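Local coordinates for SH3 domain-containing protein (Dictyostelium discoideum, PDB 4NQI), which remodels membranes through its inverse BAR (I-BAR) domain, the part described here, in osmoregulation, phagocytosis and cytokinesis, and probably binds phosphatidylinositol lipids, at residues Glu102-Thr105 against Pro106-Ala110; Glu170-Asn173 against Ala174-Arg178; Glu200-Ile203 against Glu204-Ala207. All blocks are in the same frame, centred on the assembly; numbering follows the deposited sequence.

Contact 1: residues Glu102-Thr105 against Pro106-Ala110; sequences EFIT and PNKQA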
ATOM      1  N   GLU B 102      -6.246  -7.077  14.747  1.00 50.03           N
ATOM      2  CA  GLU B 102      -5.445  -6.478  15.815  1.00 50.87           C
ATOM      3  C   GLU B 102      -5.917  -5.085  16.233  1.00 52.13           C
ATOM      4  O   GLU B 102      -5.575  -4.619  17.322  1.00 55.40           O
ATOM      5  CB  GLU B 102      -3.966  -6.424  15.417  1.00 58.49           C
ATOM      6  CG  GLU B 102      -3.379  -7.754  14.953  1.00 70.27           C
ATOM      7  CD  GLU B 102      -3.004  -8.663  16.106  1.00 80.62           C
ATOM      8  OE1 GLU B 102      -3.194  -8.258  17.274  1.00 84.81           O
ATOM      9  OE2 GLU B 102      -2.514  -9.782  15.845  1.00 83.20           O
ATOM     10  N   PHE B 103      -6.691  -4.419  15.378  1.00 55.37           N
ATOM     11  CA  PHE B 103      -7.238  -3.102  15.722  1.00 52.90           C
ATOM     12  C   PHE B 103      -8.766  -3.041  15.755  1.00 53.40           C
ATOM     13  O   PHE B 103      -9.360  -2.806  16.808  1.00 58.25           O
ATOM     14  CB  PHE B 103      -6.713  -2.011  14.783  1.00 45.41           C
ATOM     15  CG  PHE B 103      -7.380  -0.678  14.985  1.00 46.35           C
ATOM     16  CD1 PHE B 103      -7.220   0.016  16.175  1.00 46.59           C
ATOM     17  CD2 PHE B 103      -8.173  -0.122  13.993  1.00 46.31           C
ATOM     18  CE1 PHE B 103      -7.837   1.242  16.372  1.00 50.43           C
ATOM     19  CE2 PHE B 103      -8.789   1.103  14.181  1.00 51.76           C
ATOM     20  CZ  PHE B 103      -8.621   1.785  15.374  1.00 55.44           C
ATOM     21  N   ILE B 104      -9.389  -3.238  14.593  1.00 56.84           N
ATOM     22  CA  ILE B 104     -10.833  -3.051  14.423  1.00 59.19           C
ATOM     23  C   ILE B 104     -11.689  -3.816  15.437  1.00 60.04           C
ATOM     24  O   ILE B 104     -12.448  -3.208  16.196  1.00 58.48           O
ATOM     25  CB  ILE B 104     -11.276  -3.397  12.983  1.00 56.43           C
ATOM     26  CG1 ILE B 104     -10.749  -2.343  12.006  1.00 52.22           C
ATOM     27  CG2 ILE B 104     -12.792  -3.494  12.890  1.00 54.67           C
ATOM     28  CD1 ILE B 104     -10.809  -2.769  10.556  1.00 45.67           C
ATOM     29  N   THR B 105     -11.563  -5.140  15.452  1.00 56.61           N
ATOM     30  CA  THR B 105     -12.326  -5.969  16.388  1.00 54.37           C
ATOM     31  C   THR B 105     -11.960  -5.744  17.872  1.00 53.65           C
ATOM     32  O   THR B 105     -12.853  -5.606  18.708  1.00 56.74           O
ATOM     33  CB  THR B 105     -12.261  -7.477  16.020  1.00 60.07           C
ATOM     34  OG1 THR B 105     -12.526  -7.646  14.621  1.00 60.54           O
ATOM     35  CG2 THR B 105     -13.275  -8.271  16.824  1.00 53.54           C
ATOM     36  N   PRO B 106     -10.653  -5.705  18.209  1.00 50.50           N
ATOM     37  CA  PRO B 106     -10.327  -5.480  19.626  1.00 55.22           C
ATOM     38  C   PRO B 106     -10.684  -4.085  20.153  1.00 58.30           C
ATOM     39  O   PRO B 106     -11.000  -3.968  21.337  1.00 59.42           O
ATOM     40  CB  PRO B 106      -8.809  -5.678  19.674  1.00 56.13           C
ATOM     41  CG  PRO B 106      -8.497  -6.515  18.489  1.00 53.54           C
ATOM     42  CD  PRO B 106      -9.453  -6.069  17.434  1.00 50.89           C
ATOM     43  N   ASN B 107     -10.630  -3.053  19.315  1.00 59.35           N
ATOM     44  CA  ASN B 107     -10.960  -1.705  19.784  1.00 59.88           C
ATOM     45  C   ASN B 107     -12.467  -1.464  19.824  1.00 58.32           C
ATOM     46  O   ASN B 107     -12.953  -0.671  20.632  1.00 57.79           O
ATOM     47  CB  ASN B 107     -10.260  -0.632  18.947  1.00 61.24           C
ATOM     48  CG  ASN B 107     -10.069   0.670  19.708  1.00 58.34           C
ATOM     49  OD1 ASN B 107     -10.744   1.668  19.441  1.00 56.40           O
ATOM     50  ND2 ASN B 107      -9.147   0.664  20.668  1.00 51.59           N
ATOM     51  N   LYS B 108     -13.196  -2.149  18.948  1.00 55.85           N
ATOM     52  CA  LYS B 108     -14.655  -2.127  18.971  1.00 61.19           C
ATOM     53  C   LYS B 108     -15.148  -2.635  20.325  1.00 62.51           C
ATOM     54  O   LYS B 108     -16.032  -2.037  20.947  1.00 61.87           O
ATOM     55  CB  LYS B 108     -15.206  -2.990  17.835  1.00 70.21           C
ATOM     56  CG  LYS B 108     -16.704  -2.871  17.601  1.00 76.16           C
ATOM     57  CD  LYS B 108     -17.055  -3.192  16.151  1.00 79.31           C
ATOM     58  CE  LYS B 108     -16.537  -4.560  15.735  0.68 82.78           C
ATOM     59  NZ  LYS B 108     -16.738  -4.804  14.277  1.00 86.14           N
ATOM     60  N   GLN B 109     -14.553  -3.735  20.782  1.00 61.65           N
ATOM     61  CA  GLN B 109     -14.870  -4.309  22.086  1.00 62.16           C
ATOM     62  C   GLN B 109     -14.462  -3.364  23.212  1.00 60.18           C
ATOM     63  O   GLN B 109     -15.180  -3.207  24.202  1.00 65.01           O
ATOM     64  CB  GLN B 109     -14.150  -5.648  22.250  1.00 63.78           C
ATOM     65  CG  GLN B 109     -14.386  -6.319  23.588  1.00 61.69           C
ATOM     66  CD  GLN B 109     -15.818  -6.773  23.759  1.00 69.37           C
ATOM     67  OE1 GLN B 109     -16.396  -6.658  24.841  1.00 72.51           O
ATOM     68  NE2 GLN B 109     -16.401  -7.297  22.688  1.00 71.51           N
ATOM     69  N   ALA B 110     -13.302  -2.736  23.048  1.00 53.70           N
ATOM     70  CA  ALA B 110     -12.760  -1.829  24.055  1.00 57.90           C
ATOM     71  C   ALA B 110     -13.620  -0.574  24.232  1.00 63.57           C
ATOM     72  O   ALA B 110     -13.771  -0.075  25.349  1.00 61.57           O
ATOM     73  CB  ALA B 110     -11.328  -1.457  23.706  1.00 55.56           C
TER
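Phe-103 and Asn-107 meet one turn apart on the side of helix 72-140 that faces the rest of the bundle, and this is the buried, well-packed face of the contact. Asn-107 N donates to Phe-103 O at 2.8 Å. Beside this bond, Phe-103 CE1 lies 4.0 Å from Asn-107 CB in an oblique approach, with the ring and amide planes only 20° apart. Both side chains leave the helix with CG opposite the backbone N (chi1 173° for Phe-103, -155° for Asn-107), which sends ring and amide out together. The ring is met edge-to-face by Phe-195, and Asn-107 ND2 is held by Gln-194 OE1, both on helix 152-224; ND2 also bonds to a PEG molecule, probably from the crystallisation liquor. Ile-104 packs on Ile-39 of helix 15-64.

The other side is looser and turned to solvent. Thr-105, exposed, sends OG1 back to Leu-100 O. Lys-108 places CB 3.2 Å from Ile-104 O, then bends at chi3, and its NZ passes loosely by Ile-104 CG2 at 4.4 Å.

Pro-106 has no N-H to give to the preceding turn. Its ring fills the place instead, with CG 3.7 Å from Glu-102 O and CD 3.3 Å from Phe-103 O. The peptide bond that joins it to Thr-105 also brings Thr-105 CB within 3.4 Å of Pro-106 CD, a close approach between consecutive residues. Regular bonding resumes beyond the proline, Lys-108 N reaching Ile-104 O at 3.0 Å. A wider pi-type turn at 102-104 followed by this break is a proline kink in mid-helix, set within one of the long helices of an I-BAR bundle.

Contact 2: residues Glu170-Asn173 against Ala174-Arg178; sequences EQLN and ANKLR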
ATOM      1  N   GLU B 170     -11.839  16.911  50.254  1.00 78.66           N
ATOM      2  CA  GLU B 170     -10.993  17.569  49.271  1.00 75.29           C
ATOM      3  C   GLU B 170     -10.014  16.579  48.664  1.00 72.87           C
ATOM      4  O   GLU B 170      -9.646  16.690  47.494  1.00 66.83           O
ATOM      5  CB  GLU B 170     -10.228  18.715  49.933  1.00 77.91           C
ATOM      6  CG  GLU B 170     -10.198  20.002  49.128  1.00 81.05           C
ATOM      7  CD  GLU B 170     -11.535  20.723  49.115  1.00 84.98           C
ATOM      8  OE1 GLU B 170     -12.527  20.175  49.644  1.00 92.29           O
ATOM      9  OE2 GLU B 170     -11.594  21.847  48.575  1.00 82.05           O
ATOM     10  N   GLN B 171      -9.598  15.607  49.468  1.00 75.47           N
ATOM     11  CA  GLN B 171      -8.655  14.599  49.010  1.00 75.19           C
ATOM     12  C   GLN B 171      -9.346  13.546  48.157  1.00 72.07           C
ATOM     13  O   GLN B 171      -8.697  12.831  47.393  1.00 69.97           O
ATOM     14  CB  GLN B 171      -7.946  13.943  50.194  1.00 75.26           C
ATOM     15  CG  GLN B 171      -6.460  14.231  50.227  1.00 80.49           C
ATOM     16  CD  GLN B 171      -5.855  14.254  48.837  1.00 84.12           C
ATOM     17  OE1 GLN B 171      -5.693  13.212  48.199  1.00 80.94           O
ATOM     18  NE2 GLN B 171      -5.528  15.449  48.355  1.00 86.54           N
ATOM     19  N   LEU B 172     -10.665  13.456  48.297  1.00 71.33           N
ATOM     20  CA  LEU B 172     -11.465  12.573  47.461  1.00 67.46           C
ATOM     21  C   LEU B 172     -11.616  13.161  46.063  1.00 62.44           C
ATOM     22  O   LEU B 172     -11.488  12.444  45.069  1.00 58.19           O
ATOM     23  CB  LEU B 172     -12.845  12.340  48.080  1.00 67.36           C
ATOM     24  CG  LEU B 172     -13.851  11.576  47.213  1.00 63.17           C
ATOM     25  CD1 LEU B 172     -13.361  10.163  46.933  1.00 61.07           C
ATOM     26  CD2 LEU B 172     -15.230  11.549  47.863  1.00 65.75           C
ATOM     27  N   ASN B 173     -11.887  14.464  45.990  1.00 60.19           N
ATOM     28  CA  ASN B 173     -12.019  15.149  44.706  1.00 64.61           C
ATOM     29  C   ASN B 173     -10.756  15.032  43.854  1.00 56.25           C
ATOM     30  O   ASN B 173     -10.829  14.779  42.653  1.00 45.71           O
ATOM     31  CB  ASN B 173     -12.371  16.627  44.908  1.00 67.27           C
ATOM     32  CG  ASN B 173     -13.699  16.826  45.614  1.00 72.16           C
ATOM     33  OD1 ASN B 173     -14.544  15.929  45.647  1.00 77.39           O
ATOM     34  ND2 ASN B 173     -13.894  18.015  46.177  1.00 70.21           N
ATOM     35  N   ALA B 174      -9.601  15.218  44.487  1.00 56.46           N
ATOM     36  CA  ALA B 174      -8.315  15.149  43.797  1.00 59.68           C
ATOM     37  C   ALA B 174      -7.966  13.719  43.383  1.00 59.01           C
ATOM     38  O   ALA B 174      -7.400  13.500  42.310  1.00 56.99           O
ATOM     39  CB  ALA B 174      -7.217  15.737  44.667  1.00 57.11           C
ATOM     40  N   ASN B 175      -8.290  12.753  44.240  1.00 57.79           N
ATOM     41  CA  ASN B 175      -8.097  11.341  43.911  1.00 61.09           C
ATOM     42  C   ASN B 175      -8.959  10.920  42.723  1.00 57.35           C
ATOM     43  O   ASN B 175      -8.512  10.185  41.845  1.00 52.74           O
ATOM     44  CB  ASN B 175      -8.408  10.453  45.123  1.00 62.71           C
ATOM     45  CG  ASN B 175      -7.272  10.410  46.130  1.00 69.32           C
ATOM     46  OD1 ASN B 175      -6.104  10.585  45.777  1.00 74.25           O
ATOM     47  ND2 ASN B 175      -7.609  10.161  47.392  1.00 71.76           N
ATOM     48  N   LYS B 176     -10.203  11.393  42.709  1.00 58.08           N
ATOM     49  CA  LYS B 176     -11.137  11.084  41.633  1.00 60.85           C
ATOM     50  C   LYS B 176     -10.749  11.771  40.328  1.00 62.60           C
ATOM     51  O   LYS B 176     -11.108  11.302  39.247  1.00 64.79           O
ATOM     52  CB  LYS B 176     -12.558  11.491  42.024  1.00 63.59           C
ATOM     53  CG  LYS B 176     -13.177  10.651  43.132  1.00 59.75           C
ATOM     54  CD  LYS B 176     -13.092   9.167  42.810  1.00 56.65           C
ATOM     55  CE  LYS B 176     -13.949   8.345  43.754  1.00 50.34           C
ATOM     56  NZ  LYS B 176     -15.355   8.821  43.743  1.00 53.87           N
ATOM     57  N   LEU B 177     -10.028  12.885  40.428  1.00 59.32           N
ATOM     58  CA  LEU B 177      -9.532  13.574  39.239  1.00 59.13           C
ATOM     59  C   LEU B 177      -8.414  12.770  38.580  1.00 59.68           C
ATOM     60  O   LEU B 177      -8.421  12.568  37.363  1.00 57.22           O
ATOM     61  CB  LEU B 177      -9.033  14.978  39.581  1.00 58.44           C
ATOM     62  CG  LEU B 177      -8.387  15.721  38.406  1.00 62.29           C
ATOM     63  CD1 LEU B 177      -9.380  15.893  37.268  1.00 59.26           C
ATOM     64  CD2 LEU B 177      -7.833  17.067  38.842  1.00 64.39           C
ATOM     65  N   ARG B 178      -7.457  12.323  39.392  1.00 57.70           N
ATOM     66  CA  ARG B 178      -6.392  11.439  38.930  1.00 59.92           C
ATOM     67  C   ARG B 178      -6.982  10.203  38.272  1.00 61.58           C
ATOM     68  O   ARG B 178      -6.602   9.840  37.158  1.00 62.59           O
ATOM     69  CB  ARG B 178      -5.525  10.984  40.104  1.00 62.59           C
ATOM     70  CG  ARG B 178      -4.478  11.978  40.564  1.00 75.95           C
ATOM     71  CD  ARG B 178      -3.479  11.308  41.499  1.00 86.52           C
ATOM     72  NE  ARG B 178      -2.305  12.141  41.745  1.00 92.41           N
ATOM     73  CZ  ARG B 178      -2.248  13.093  42.670  1.00 97.22           C
ATOM     74  NH1 ARG B 178      -3.301  13.340  43.438  1.00 98.33           N
ATOM     75  NH2 ARG B 178      -1.139  13.803  42.826  1.00100.52           N
TER
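Leu-172 and Lys-176 cross obliquely one turn apart, the leucine tip resting against the aliphatic part of the lysine. Leu-172 CD1 touches Lys-176 CE at 3.7 Å and Lys-176 CG at 3.8 Å, so a single methyl lies alongside the extended run from CG to CE. The bend at chi2 (-52°) turns that run back toward Leu-172, and a second bend at chi4 then sets the direction of NZ, which forms a salt bridge with Asp-128 OD2. Underneath, Lys-176 N binds Leu-172 O at 2.9 Å.

Gln-171 and Asn-175 make a different pairing. Their amide planes stand almost perpendicular, 83° apart, with Gln-171 OE1 3.6 Å from Asn-175 OD1, and no hydrogen bond joins the two groups. Asn-175 CG lies opposite its own carbonyl carbon (chi1 -79°), which curls the amide back over the preceding turn. ND2 thereby comes within 2.9 Å of Gln-171 O, but the angle is too poor for a bond; the backbone N of Asn-175 bonds to that oxygen instead, at 3.2 Å and from well above the carbonyl plane. The bonds from Ala-174 N to Glu-170 O and from Leu-177 N to Asn-173 O are weak.

This part of helix 152-224, in a predicted coiled coil, is covered on its other faces, while the Gln-171/Asn-175 edge is open to solvent. Lys-176 lies on Phe-121 and Tyr-125 of helix 72-140, Asn-173 and Leu-177 touch helix 15-64, and Ala-174 and Leu-177 pack on Ile-238 of the second subunit, whose Glu-235 forms a salt bridge with Arg-178.

Contact 3: residues Glu200-Ile203 against Glu204-Ala207; sequences EKEI and ELSA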
ATOM      1  N   GLU B 200       3.257  -1.278  11.963  1.00 39.80           N
ATOM      2  CA  GLU B 200       4.426  -2.151  11.870  1.00 45.49           C
ATOM      3  C   GLU B 200       4.374  -3.043  10.629  1.00 39.58           C
ATOM      4  O   GLU B 200       5.385  -3.247   9.959  1.00 38.22           O
ATOM      5  CB  GLU B 200       4.543  -3.016  13.129  1.00 46.90           C
ATOM      6  CG  GLU B 200       4.955  -2.246  14.382  1.00 59.48           C
ATOM      7  CD  GLU B 200       4.791  -3.067  15.651  1.00 71.43           C
ATOM      8  OE1 GLU B 200       4.227  -4.180  15.576  1.00 76.63           O
ATOM      9  OE2 GLU B 200       5.223  -2.596  16.724  1.00 76.84           O
ATOM     10  N   LYS B 201       3.191  -3.571  10.329  1.00 37.85           N
ATOM     11  CA  LYS B 201       3.013  -4.447   9.176  1.00 39.44           C
ATOM     12  C   LYS B 201       3.074  -3.672   7.864  1.00 41.23           C
ATOM     13  O   LYS B 201       3.529  -4.201   6.849  1.00 38.49           O
ATOM     14  CB  LYS B 201       1.696  -5.220   9.284  1.00 40.24           C
ATOM     15  CG  LYS B 201       1.830  -6.588   9.946  1.00 50.63           C
ATOM     16  CD  LYS B 201       2.477  -7.588   8.994  0.82 53.67           C
ATOM     17  CE  LYS B 201       2.514  -8.991   9.590  0.50 57.65           C
ATOM     18  NZ  LYS B 201       2.613 -10.035   8.528  1.00 58.32           N
ATOM     19  N   GLU B 202       2.619  -2.420   7.885  1.00 41.77           N
ATOM     20  CA  GLU B 202       2.743  -1.554   6.712  1.00 44.48           C
ATOM     21  C   GLU B 202       4.206  -1.283   6.392  1.00 47.66           C
ATOM     22  O   GLU B 202       4.618  -1.332   5.230  1.00 46.26           O
ATOM     23  CB  GLU B 202       2.014  -0.225   6.923  1.00 42.14           C
ATOM     24  CG  GLU B 202       0.529  -0.251   6.603  1.00 59.34           C
ATOM     25  CD  GLU B 202       0.236  -0.272   5.112  1.00 76.53           C
ATOM     26  OE1 GLU B 202       1.170  -0.496   4.311  1.00 76.61           O
ATOM     27  OE2 GLU B 202      -0.939  -0.064   4.740  1.00 85.04           O
ATOM     28  N   ILE B 203       4.980  -0.990   7.434  1.00 42.46           N
ATOM     29  CA  ILE B 203       6.420  -0.771   7.313  1.00 40.61           C
ATOM     30  C   ILE B 203       7.112  -2.012   6.739  1.00 41.08           C
ATOM     31  O   ILE B 203       7.984  -1.908   5.872  1.00 46.55           O
ATOM     32  CB  ILE B 203       7.025  -0.387   8.686  1.00 33.46           C
ATOM     33  CG1 ILE B 203       6.556   1.013   9.089  1.00 39.83           C
ATOM     34  CG2 ILE B 203       8.545  -0.450   8.662  1.00 29.30           C
ATOM     35  CD1 ILE B 203       7.020   1.457  10.467  1.00 40.68           C
ATOM     36  N   GLU B 204       6.697  -3.182   7.213  1.00 43.87           N
ATOM     37  CA  GLU B 204       7.221  -4.455   6.729  1.00 46.71           C
ATOM     38  C   GLU B 204       6.935  -4.659   5.240  1.00 37.36           C
ATOM     39  O   GLU B 204       7.840  -4.980   4.465  1.00 39.44           O
ATOM     40  CB  GLU B 204       6.620  -5.600   7.546  1.00 57.10           C
ATOM     41  CG  GLU B 204       7.080  -6.989   7.137  1.00 70.52           C
ATOM     42  CD  GLU B 204       6.519  -8.074   8.042  1.00 84.67           C
ATOM     43  OE1 GLU B 204       6.359  -7.816   9.256  1.00 91.69           O
ATOM     44  OE2 GLU B 204       6.236  -9.183   7.540  1.00 89.38           O
ATOM     45  N   LEU B 205       5.677  -4.470   4.845  1.00 38.54           N
ATOM     46  CA  LEU B 205       5.281  -4.600   3.444  1.00 42.53           C
ATOM     47  C   LEU B 205       6.066  -3.643   2.553  1.00 41.17           C
ATOM     48  O   LEU B 205       6.545  -4.031   1.484  1.00 42.56           O
ATOM     49  CB  LEU B 205       3.782  -4.343   3.275  1.00 48.71           C
ATOM     50  CG  LEU B 205       3.306  -4.289   1.820  1.00 48.76           C
ATOM     51  CD1 LEU B 205       3.342  -5.671   1.189  1.00 45.01           C
ATOM     52  CD2 LEU B 205       1.919  -3.689   1.702  1.00 50.32           C
ATOM     53  N   SER B 206       6.193  -2.395   2.998  1.00 39.66           N
ATOM     54  CA  SER B 206       6.955  -1.389   2.268  1.00 40.37           C
ATOM     55  C   SER B 206       8.404  -1.836   2.084  1.00 41.17           C
ATOM     56  O   SER B 206       8.987  -1.650   1.014  1.00 41.06           O
ATOM     57  CB  SER B 206       6.910  -0.045   3.001  1.00 42.11           C
ATOM     58  OG  SER B 206       5.582   0.424   3.138  1.00 47.16           O
ATOM     59  N   ALA B 207       8.975  -2.429   3.130  1.00 41.15           N
ATOM     60  CA  ALA B 207      10.351  -2.919   3.086  1.00 40.28           C
ATOM     61  C   ALA B 207      10.496  -4.102   2.128  1.00 37.14           C
ATOM     62  O   ALA B 207      11.501  -4.217   1.418  1.00 36.34           O
ATOM     63  CB  ALA B 207      10.829  -3.298   4.480  1.00 33.95           C
TER
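Ser-206 grips Glu-202 O twice, OG and the backbone N each donating at 2.9 Å from opposite faces of the carbonyl plane. With OG turned beside its own backbone N (chi1 -60°), the hydroxyl points back along the helix and meets the oxygen from above the plane. Replacing Ser-206 by an alanine would probably leave Glu-202 O without its second donor, the one on the far face of the carbonyl plane from the backbone N.

Next to this pair, Glu-202 and Leu-205 run side by side, OE1 of Glu-202 reaching CD2 of Leu-205 at 4.2 Å. Farther round, the bend of Lys-201 at chi2 (-75°) and the extended chain of Glu-204 bring these two alongside each other, joined by a long salt bridge of 3.9 Å from Lys-201 NZ to Glu-204 OE2. Ordinary helical bonds position all of these, Leu-205 N to Lys-201 O at 2.9 Å among them.

Outward, Lys-201 and Glu-202 touch Val-95 of helix 72-140, and Leu-205 touches Arg-91. On the second subunit, Phe-213 meets Glu-202, Leu-217 meets Ile-203, Thr-209 meets Ser-206 and Met-210 meets Ala-207, which places this part of helix 152-224 between its own bundle and the dimer partner.

In the fold
From the N terminus, helix 15-64 comes first and carries none of the contacts, yet it backs contacts 1 and 2. Contact 1 follows on helix 72-140, then contacts 2 and 3 on helix 152-224. Each lies within continuous helix, so none closes a loop; they come in series and neither nest nor cross. Contacts 1 and 3 have nearest atoms about 7 Å apart without touching, whereas the centres of contacts 2 and 3 stand about 44 Å apart along one long helix. One face of contact 1, with Phe-103, Ile-104 and Asn-107, packs between the three long helices, while contacts 2 and 3 are places where helix 152-224 touches both helix 72-140 and the second subunit.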